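Local coordinates for protection of telomeres protein 1 (Schizosaccharomyces pombe, PDB 5USB) that binds single-stranded telomeric DNA, protects the 3' overhang of chromosome ends and regulates telomerase and telomere length, here represented by its second DNA-binding OB-fold domain, Pot1pC, at residues A[4-9]-A[15-20]; A[79-84]-A[118-123]. The protein carries 1 engineered substitution. All blocks are in the same frame, centred on the assembly; numbering follows the deposited sequence.

From the N terminus the chain first runs through the loop 4-9, turns back within five residues and enters strand 14-26, so contact 1 closes a short local loop and fastens the N-terminal lead to the curled OB-fold sheet. Contact 2 opens only later: the loop 79-84, which follows helix 72-77, meets strand 117-121 after an excursion through strands 86-90, 92-96 and 102-106. The two closures lie in series along the chain, neither crossing nor enclosing the other. Their centres are about 16 Å apart, yet they touch where Gln20 NE2 approaches Gly84 O and Tyr18 packs on Val121, and strand 86-90 pairs with both 14-26 and 117-121.

Contact 1 (A[4-9]-A[15-20])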
ATOM      1  N   SER A   4       7.387   8.811  -4.846  1.00 16.54           N
ATOM      2  CA  SER A   4       8.480   8.155  -4.133  1.00 17.34           C
ATOM      3  C   SER A   4       8.433   6.652  -4.371  1.00 17.43           C
ATOM      4  O   SER A   4       7.355   6.086  -4.548  1.00 18.27           O
ATOM      5  CB  SER A   4       8.353   8.360  -2.625  1.00 18.05           C
ATOM      6  OG  SER A   4       8.458   9.708  -2.254  1.00 25.88           O
ATOM      7  N   LEU A   5       9.588   5.992  -4.299  1.00 14.75           N
ATOM      8  CA  LEU A   5       9.594   4.558  -4.075  1.00 17.13           C
ATOM      9  C   LEU A   5       9.232   4.284  -2.617  1.00 13.86           C
ATOM     10  O   LEU A   5       9.473   5.110  -1.729  1.00 15.22           O
ATOM     11  CB  LEU A   5      10.952   3.928  -4.376  1.00 18.02           C
ATOM     12  CG  LEU A   5      11.355   4.093  -5.846  1.00 17.83           C
ATOM     13  CD1 LEU A   5      12.680   3.401  -6.035  1.00 21.33           C
ATOM     14  CD2 LEU A   5      10.326   3.588  -6.843  1.00 23.25           C
ATOM     15  N   LEU A   6       8.671   3.098  -2.359  1.00 15.15           N
ATOM     16  CA  LEU A   6       8.262   2.823  -0.987  1.00 12.85           C
ATOM     17  C   LEU A   6       9.455   2.760  -0.052  1.00 14.76           C
ATOM     18  O   LEU A   6       9.322   3.022   1.145  1.00 15.42           O
ATOM     19  CB  LEU A   6       7.424   1.548  -0.916  1.00 14.73           C
ATOM     20  CG  LEU A   6       5.963   1.779  -1.323  1.00 15.00           C
ATOM     21  CD1 LEU A   6       5.277   0.410  -1.245  1.00 18.27           C
ATOM     22  CD2 LEU A   6       5.246   2.821  -0.445  1.00 18.60           C
ATOM     23  N   SER A   7      10.644   2.432  -0.571  1.00 14.59           N
ATOM     24  CA  SER A   7      11.839   2.445   0.257  1.00 12.39           C
ATOM     25  C   SER A   7      12.217   3.843   0.729  1.00 18.29           C
ATOM     26  O   SER A   7      12.996   3.968   1.689  1.00 18.68           O
ATOM     27  CB  SER A   7      12.993   1.864  -0.534  1.00 16.05           C
ATOM     28  OG  SER A   7      13.237   2.688  -1.656  1.00 17.51           O
ATOM     29  N   GLN A   8      11.687   4.876   0.085  1.00 15.44           N
ATOM     30  CA  GLN A   8      12.021   6.265   0.383  1.00 19.05           C
ATOM     31  C   GLN A   8      11.022   6.933   1.315  1.00 21.57           C
ATOM     32  O   GLN A   8      11.289   8.049   1.788  1.00 20.71           O
ATOM     33  CB  GLN A   8      12.115   7.065  -0.919  1.00 19.01           C
ATOM     34  CG  GLN A   8      13.167   6.540  -1.875  1.00 17.60           C
ATOM     35  CD  GLN A   8      13.098   7.181  -3.252  1.00 25.49           C
ATOM     36  OE1 GLN A   8      12.013   7.469  -3.806  1.00 23.49           O
ATOM     37  NE2 GLN A   8      14.282   7.411  -3.830  1.00 34.09           N
ATOM     38  N   ILE A   9       9.876   6.309   1.588  1.00 17.84           N
ATOM     39  CA  ILE A   9       8.908   7.007   2.412  1.00 17.16           C
ATOM     40  C   ILE A   9       9.298   6.903   3.879  1.00 19.10           C
ATOM     41  O   ILE A   9       9.953   5.969   4.339  1.00 18.44           O
ATOM     42  CB  ILE A   9       7.473   6.514   2.155  1.00 19.37           C
ATOM     43  CG1 ILE A   9       7.263   5.086   2.584  1.00 20.85           C
ATOM     44  CG2 ILE A   9       7.115   6.695   0.697  1.00 18.87           C
ATOM     45  CD1 ILE A   9       5.809   4.725   2.591  1.00 22.59           C
ATOM     46  N   CYS A  15       2.820  11.435   0.934  1.00 18.38           N
ATOM     47  CA  CYS A  15       3.599  10.880  -0.151  1.00 17.82           C
ATOM     48  C   CYS A  15       2.671  10.327  -1.217  1.00 15.41           C
ATOM     49  O   CYS A  15       1.454  10.218  -1.024  1.00 18.37           O
ATOM     50  CB  CYS A  15       4.556   9.812   0.358  1.00 20.85           C
ATOM     51  SG  CYS A  15       3.694   8.430   1.123  1.00 22.44           S
ATOM     52  N   SER A  16       3.266  10.024  -2.364  1.00 14.96           N
ATOM     53  CA  SER A  16       2.600   9.428  -3.498  1.00 13.55           C
ATOM     54  C   SER A  16       3.447   8.319  -4.089  1.00 14.62           C
ATOM     55  O   SER A  16       4.665   8.452  -4.172  1.00 14.67           O
ATOM     56  CB  SER A  16       2.341  10.494  -4.577  1.00 16.66           C
ATOM     57  OG  SER A  16       1.589  11.568  -4.058  1.00 15.00           O
ATOM     58  N   PHE A  17       2.805   7.227  -4.523  1.00 13.68           N
ATOM     59  CA  PHE A  17       3.553   6.084  -5.032  1.00 14.70           C
ATOM     60  C   PHE A  17       2.657   5.190  -5.872  1.00 13.96           C
ATOM     61  O   PHE A  17       1.432   5.213  -5.754  1.00 13.25           O
ATOM     62  CB  PHE A  17       4.190   5.276  -3.888  1.00 14.19           C
ATOM     63  CG  PHE A  17       3.231   4.846  -2.821  1.00 13.97           C
ATOM     64  CD1 PHE A  17       2.509   3.673  -2.956  1.00 14.55           C
ATOM     65  CD2 PHE A  17       3.096   5.588  -1.663  1.00 14.29           C
ATOM     66  CE1 PHE A  17       1.621   3.283  -1.978  1.00 14.24           C
ATOM     67  CE2 PHE A  17       2.217   5.189  -0.659  1.00 16.03           C
ATOM     68  CZ  PHE A  17       1.481   4.029  -0.831  1.00 14.13           C
ATOM     69  N   TYR A  18       3.304   4.383  -6.696  1.00 13.23           N
ATOM     70  CA  TYR A  18       2.704   3.290  -7.441  1.00 12.78           C
ATOM     71  C   TYR A  18       3.020   1.995  -6.693  1.00 12.01           C
ATOM     72  O   TYR A  18       4.118   1.832  -6.157  1.00 14.15           O
ATOM     73  CB  TYR A  18       3.296   3.214  -8.858  1.00 14.55           C
ATOM     74  CG  TYR A  18       2.864   4.337  -9.772  1.00 15.92           C
ATOM     75  CD1 TYR A  18       1.769   4.156 -10.581  1.00 16.82           C
ATOM     76  CD2 TYR A  18       3.565   5.528  -9.840  1.00 22.45           C
ATOM     77  CE1 TYR A  18       1.353   5.158 -11.429  1.00 19.26           C
ATOM     78  CE2 TYR A  18       3.163   6.539 -10.678  1.00 20.10           C
ATOM     79  CZ  TYR A  18       2.069   6.353 -11.466  1.00 21.81           C
ATOM     80  OH  TYR A  18       1.633   7.361 -12.333  1.00 25.23           O
ATOM     81  N   ALA A  19       2.081   1.063  -6.691  1.00 12.70           N
ATOM     82  CA  ALA A  19       2.310  -0.188  -5.980  1.00 14.50           C
ATOM     83  C   ALA A  19       1.393  -1.270  -6.518  1.00 14.63           C
ATOM     84  O   ALA A  19       0.390  -1.003  -7.190  1.00 14.25           O
ATOM     85  CB  ALA A  19       2.081  -0.005  -4.491  1.00 14.95           C
ATOM     86  N   GLN A  20       1.754  -2.508  -6.210  1.00 11.95           N
ATOM     87  CA  GLN A  20       0.920  -3.660  -6.491  1.00 11.88           C
ATOM     88  C   GLN A  20       0.265  -4.149  -5.203  1.00 13.00           C
ATOM     89  O   GLN A  20       0.900  -4.192  -4.143  1.00 11.80           O
ATOM     90  CB  GLN A  20       1.730  -4.790  -7.120  1.00 13.77           C
ATOM     91  CG  GLN A  20       0.810  -5.879  -7.635  1.00 16.80           C
ATOM     92  CD  GLN A  20       1.495  -6.929  -8.466  1.00 18.69           C
ATOM     93  OE1 GLN A  20       2.666  -7.227  -8.274  1.00 17.83           O
ATOM     94  NE2 GLN A  20       0.721  -7.564  -9.356  1.00 19.07           N
TER
HETATM   95  O   HOH W   1       6.266   5.173  -6.896  1.00 16.76           O
HETATM   96  O   HOH W   2       6.166  11.126  -2.448  1.00 18.54           O
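At the N-terminal edge of the OB-fold, the loop 4-9 folds back on the first strand of the sheet, 14-26, and is fastened to it by Ser4, Leu6 and Ile9. The direct polar link is one backbone bond, Ser4 N to Ser16 O at 2.8 Å, nearly straight at the hydrogen (171°). Two waters continue it: one links the backbones, donating to Ser4 O and accepting from Tyr18 N, and the other links the hydroxyl Ser4 OG to Ser16 N. Ser16 OG itself is bound by Asn91 N. Beyond Ser4 the loop makes a tight turn, in which Gln8 N bonds to Leu5 O while the side-chain oxygen Gln8 OE1 accepts from Leu5 N at 2.9 Å. Asp37 OD2 accepts from Leu6 N, and Asn41 ND2 donates to both Leu6 O and Ile9 O.

The apolar half of the contact is centred on Phe17. Its first torsion (chi1 53°), with CG between the backbone N and the carbonyl carbon, turns the ring so that one face meets Leu6 CD2. This methyl lies 3.6 Å from the ring centroid and 7° off the normal, a well-centred CH-pi contact. Val35, Met89 and Val92 also touch Phe17, so the ring is buried among side chains of strands 31-36, 86-90 and 92-96 of the curled OB-fold sheet. Cys15 SG lies at the ring's edge, in its plane, and Ile9 CG2 rests 3.9 Å from that same Cys15 SG.

Contact 2 (A[79-84]-A[118-123]); sequences NYIKEG and IEKVDS
Lys120, on strand 117-121 of the OB-fold, reaches across to the loop that joins helix 72-77 to strand 86-90, and grips it at Tyr80 and Ile81. The polar tie is a hydrogen bond from Lys120 NZ to Tyr80 O, 2.8 Å long, with the nitrogen standing above the carbonyl plane. Asp85, just beyond the loop segment, is the ammonium's second partner: its OD2 forms a salt bridge with Lys120 NZ and also accepts from the backbone N of Lys82.

CG of Lys120 is anti to the backbone N (chi1 -164°), which sends the chain out from the strand, and a bend at chi3 (-77°) carries its end over the Tyr80 ring. CE lies over one face of the ring, offset toward the rim and 4.0 Å from the centroid, as a CH-pi contact; NZ, 4.4 Å from the Tyr80 ring centroid, makes a more off-centre cation-pi contact.

Apolar packing is supplied by Ile81, whose CD1 lies 3.9 Å from Lys120 CE as the two side chains run past each other in opposite directions. Ile81, buried against Val21, Leu33 and Val87, offers this methyl to the lysine chain at the margin of the core.

Water completes the contact. One molecule, in the plane of the Tyr80 ring at its edge, binds Tyr80 OH, donates to Glu119 OE1 and accepts from Lys120 N.

A leucine in place of Lys120 would probably leave Asp85 without its salt-bridge mate and Tyr80 O without this donor. The chemistry implies a pairing that serves both characters of lysine: CE lies over the ring and against Ile81 CD1, while the ammonium donates to the carbonyl Tyr80 O and forms a salt bridge with Asp85, which probably offsets the positive charge.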
ATOM      1  N   ASN A  79     -15.037  -3.082  -2.736  1.00 15.75           N
ATOM      2  CA  ASN A  79     -15.491  -4.088  -3.689  1.00 18.86           C
ATOM      3  C   ASN A  79     -14.981  -3.768  -5.084  1.00 16.46           C
ATOM      4  O   ASN A  79     -15.630  -4.084  -6.090  1.00 20.45           O
ATOM      5  CB  ASN A  79     -17.010  -4.189  -3.671  1.00 20.40           C
ATOM      6  CG  ASN A  79     -17.496  -5.552  -4.075  1.00 31.87           C
ATOM      7  OD1 ASN A  79     -16.693  -6.458  -4.304  1.00 35.87           O
ATOM      8  ND2 ASN A  79     -18.816  -5.707  -4.177  1.00 42.53           N
ATOM      9  N   TYR A  80     -13.822  -3.128  -5.148  1.00 17.78           N
ATOM     10  CA  TYR A  80     -13.248  -2.634  -6.386  1.00 16.02           C
ATOM     11  C   TYR A  80     -11.769  -2.989  -6.520  1.00 21.68           C
ATOM     12  O   TYR A  80     -11.393  -3.653  -7.491  1.00 19.05           O
ATOM     13  CB  TYR A  80     -13.482  -1.121  -6.462  1.00 16.36           C
ATOM     14  CG  TYR A  80     -12.886  -0.453  -7.645  1.00 16.78           C
ATOM     15  CD1 TYR A  80     -13.033  -0.969  -8.933  1.00 18.08           C
ATOM     16  CD2 TYR A  80     -12.204   0.731  -7.502  1.00 18.20           C
ATOM     17  CE1 TYR A  80     -12.473  -0.338 -10.025  1.00 19.87           C
ATOM     18  CE2 TYR A  80     -11.641   1.358  -8.599  1.00 17.63           C
ATOM     19  CZ  TYR A  80     -11.802   0.832  -9.843  1.00 16.92           C
ATOM     20  OH  TYR A  80     -11.260   1.480 -10.920  1.00 19.14           O
ATOM     21  N   ILE A  81     -10.922  -2.541  -5.584  1.00 14.50           N
ATOM     22  CA  ILE A  81      -9.499  -2.870  -5.613  1.00 14.10           C
ATOM     23  C   ILE A  81      -9.323  -4.316  -5.174  1.00 16.69           C
ATOM     24  O   ILE A  81      -9.808  -4.723  -4.108  1.00 16.84           O
ATOM     25  CB  ILE A  81      -8.693  -1.926  -4.708  1.00 14.66           C
ATOM     26  CG1 ILE A  81      -8.892  -0.492  -5.080  1.00 16.17           C
ATOM     27  CG2 ILE A  81      -7.189  -2.295  -4.737  1.00 15.97           C
ATOM     28  CD1 ILE A  81      -8.438  -0.141  -6.477  1.00 20.67           C
ATOM     29  N   LYS A  82      -8.617  -5.094  -5.983  1.00 15.19           N
ATOM     30  CA  LYS A  82      -8.476  -6.532  -5.765  1.00 15.41           C
ATOM     31  C   LYS A  82      -7.007  -6.885  -5.660  1.00 12.91           C
ATOM     32  O   LYS A  82      -6.131  -6.193  -6.181  1.00 13.86           O
ATOM     33  CB  LYS A  82      -9.050  -7.387  -6.907  1.00 18.71           C
ATOM     34  CG  LYS A  82     -10.507  -7.116  -7.327  1.00 21.47           C
ATOM     35  CD  LYS A  82     -11.476  -7.359  -6.219  1.00 28.92           C
ATOM     36  CE  LYS A  82     -12.890  -6.936  -6.622  1.00 32.66           C
ATOM     37  NZ  LYS A  82     -13.799  -6.967  -5.439  1.00 31.91           N
ATOM     38  N   GLU A  83      -6.746  -8.014  -5.020  1.00 14.95           N
ATOM     39  CA  GLU A  83      -5.404  -8.557  -4.984  1.00 14.20           C
ATOM     40  C   GLU A  83      -4.861  -8.736  -6.402  1.00 11.51           C
ATOM     41  O   GLU A  83      -5.554  -9.273  -7.276  1.00 13.96           O
ATOM     42  CB  GLU A  83      -5.423  -9.893  -4.222  1.00 14.61           C
ATOM     43  CG  GLU A  83      -5.779  -9.650  -2.771  1.00 17.93           C
ATOM     44  CD  GLU A  83      -5.837 -10.867  -1.874  1.00 21.98           C
ATOM     45  OE1 GLU A  83      -6.029 -10.679  -0.637  1.00 15.75           O
ATOM     46  OE2 GLU A  83      -5.669 -12.000  -2.381  1.00 22.94           O
ATOM     47  N   GLY A  84      -3.629  -8.303  -6.602  1.00 14.31           N
ATOM     48  CA  GLY A  84      -2.962  -8.348  -7.894  1.00 14.70           C
ATOM     49  C   GLY A  84      -3.118  -7.088  -8.717  1.00 16.85           C
ATOM     50  O   GLY A  84      -2.313  -6.851  -9.645  1.00 18.28           O
ATOM     51  N   ILE A 118      -6.757   7.330  -4.420  1.00 15.81           N
ATOM     52  CA  ILE A 118      -6.247   6.044  -4.761  1.00 14.72           C
ATOM     53  C   ILE A 118      -7.052   5.600  -5.960  1.00 16.87           C
ATOM     54  O   ILE A 118      -8.234   5.711  -5.958  1.00 17.64           O
ATOM     55  CB  ILE A 118      -6.349   5.001  -3.659  1.00 15.07           C
ATOM     56  CG1 ILE A 118      -6.063   3.627  -4.243  1.00 16.76           C
ATOM     57  CG2 ILE A 118      -7.694   5.021  -3.020  1.00 21.07           C
ATOM     58  CD1 ILE A 118      -5.856   2.582  -3.181  1.00 24.11           C
ATOM     59  N   GLU A 119      -6.367   5.169  -6.986  1.00 15.64           N
ATOM     60  CA  GLU A 119      -7.019   4.696  -8.155  1.00 15.87           C
ATOM     61  C   GLU A 119      -6.283   3.471  -8.717  1.00 16.95           C
ATOM     62  O   GLU A 119      -5.135   3.270  -8.487  1.00 16.82           O
ATOM     63  CB  GLU A 119      -7.137   5.771  -9.232  1.00 21.10           C
ATOM     64  CG  GLU A 119      -8.006   6.982  -8.878  1.00 24.92           C
ATOM     65  CD  GLU A 119      -9.528   6.729  -8.893  1.00 24.80           C
ATOM     66  OE1 GLU A 119      -9.916   5.603  -9.021  1.00 22.76           O
ATOM     67  OE2 GLU A 119     -10.328   7.688  -8.778  1.00 28.62           O
ATOM     68  N   LYS A 120      -7.014   2.668  -9.447  1.00 15.03           N
ATOM     69  CA  LYS A 120      -6.444   1.521 -10.077  1.00 12.77           C
ATOM     70  C   LYS A 120      -5.642   1.978 -11.309  1.00 20.68           C
ATOM     71  O   LYS A 120      -6.048   2.875 -11.979  1.00 23.06           O
ATOM     72  CB  LYS A 120      -7.606   0.586 -10.459  1.00 17.26           C
ATOM     73  CG  LYS A 120      -7.272  -0.849 -10.798  1.00 25.39           C
ATOM     74  CD  LYS A 120      -8.522  -1.687 -11.042  1.00 25.46           C
ATOM     75  CE  LYS A 120      -9.257  -2.109  -9.781  1.00 26.18           C
ATOM     76  NZ  LYS A 120     -10.079  -3.343  -9.971  1.00 33.17           N
ATOM     77  N   VAL A 121      -4.510   1.340 -11.569  1.00 16.17           N
ATOM     78  CA  VAL A 121      -3.684   1.630 -12.699  1.00 18.79           C
ATOM     79  C   VAL A 121      -3.810   0.442 -13.663  1.00 23.46           C
ATOM     80  O   VAL A 121      -3.670  -0.654 -13.263  1.00 23.45           O
ATOM     81  CB  VAL A 121      -2.202   1.792 -12.311  1.00 18.24           C
ATOM     82  CG1 VAL A 121      -1.346   2.069 -13.523  1.00 20.11           C
ATOM     83  CG2 VAL A 121      -2.027   2.922 -11.354  1.00 21.21           C
ATOM     84  N   ASP A 122      -4.062   0.689 -14.928  1.00 25.47           N
ATOM     85  CA  ASP A 122      -4.170  -0.375 -15.892  1.00 32.65           C
ATOM     86  C   ASP A 122      -2.865  -1.085 -15.938  1.00 27.13           C
ATOM     87  O   ASP A 122      -1.870  -0.466 -16.045  1.00 30.18           O
ATOM     88  CB  ASP A 122      -4.489   0.210 -17.254  1.00 41.96           C
ATOM     89  CG  ASP A 122      -4.233  -0.734 -18.384  1.00 53.32           C
ATOM     90  OD1 ASP A 122      -4.658  -1.903 -18.352  1.00 59.27           O
ATOM     91  OD2 ASP A 122      -3.629  -0.274 -19.347  1.00 59.60           O
ATOM     92  N   SER A 123      -2.885  -2.401 -15.932  1.00 35.77           N
ATOM     93  CA  SER A 123      -1.638  -3.146 -15.888  1.00 35.61           C
ATOM     94  C   SER A 123      -0.586  -2.906 -16.963  1.00 41.01           C
ATOM     95  O   SER A 123       0.502  -3.311 -16.775  1.00 43.32           O
ATOM     96  CB  SER A 123      -1.857  -4.642 -15.687  1.00 39.73           C
ATOM     97  OG  SER A 123      -2.710  -5.226 -16.656  1.00 46.94           O
TER
HETATM   98  O   HOH W   3      -9.577   3.498 -10.429  1.00 21.07           O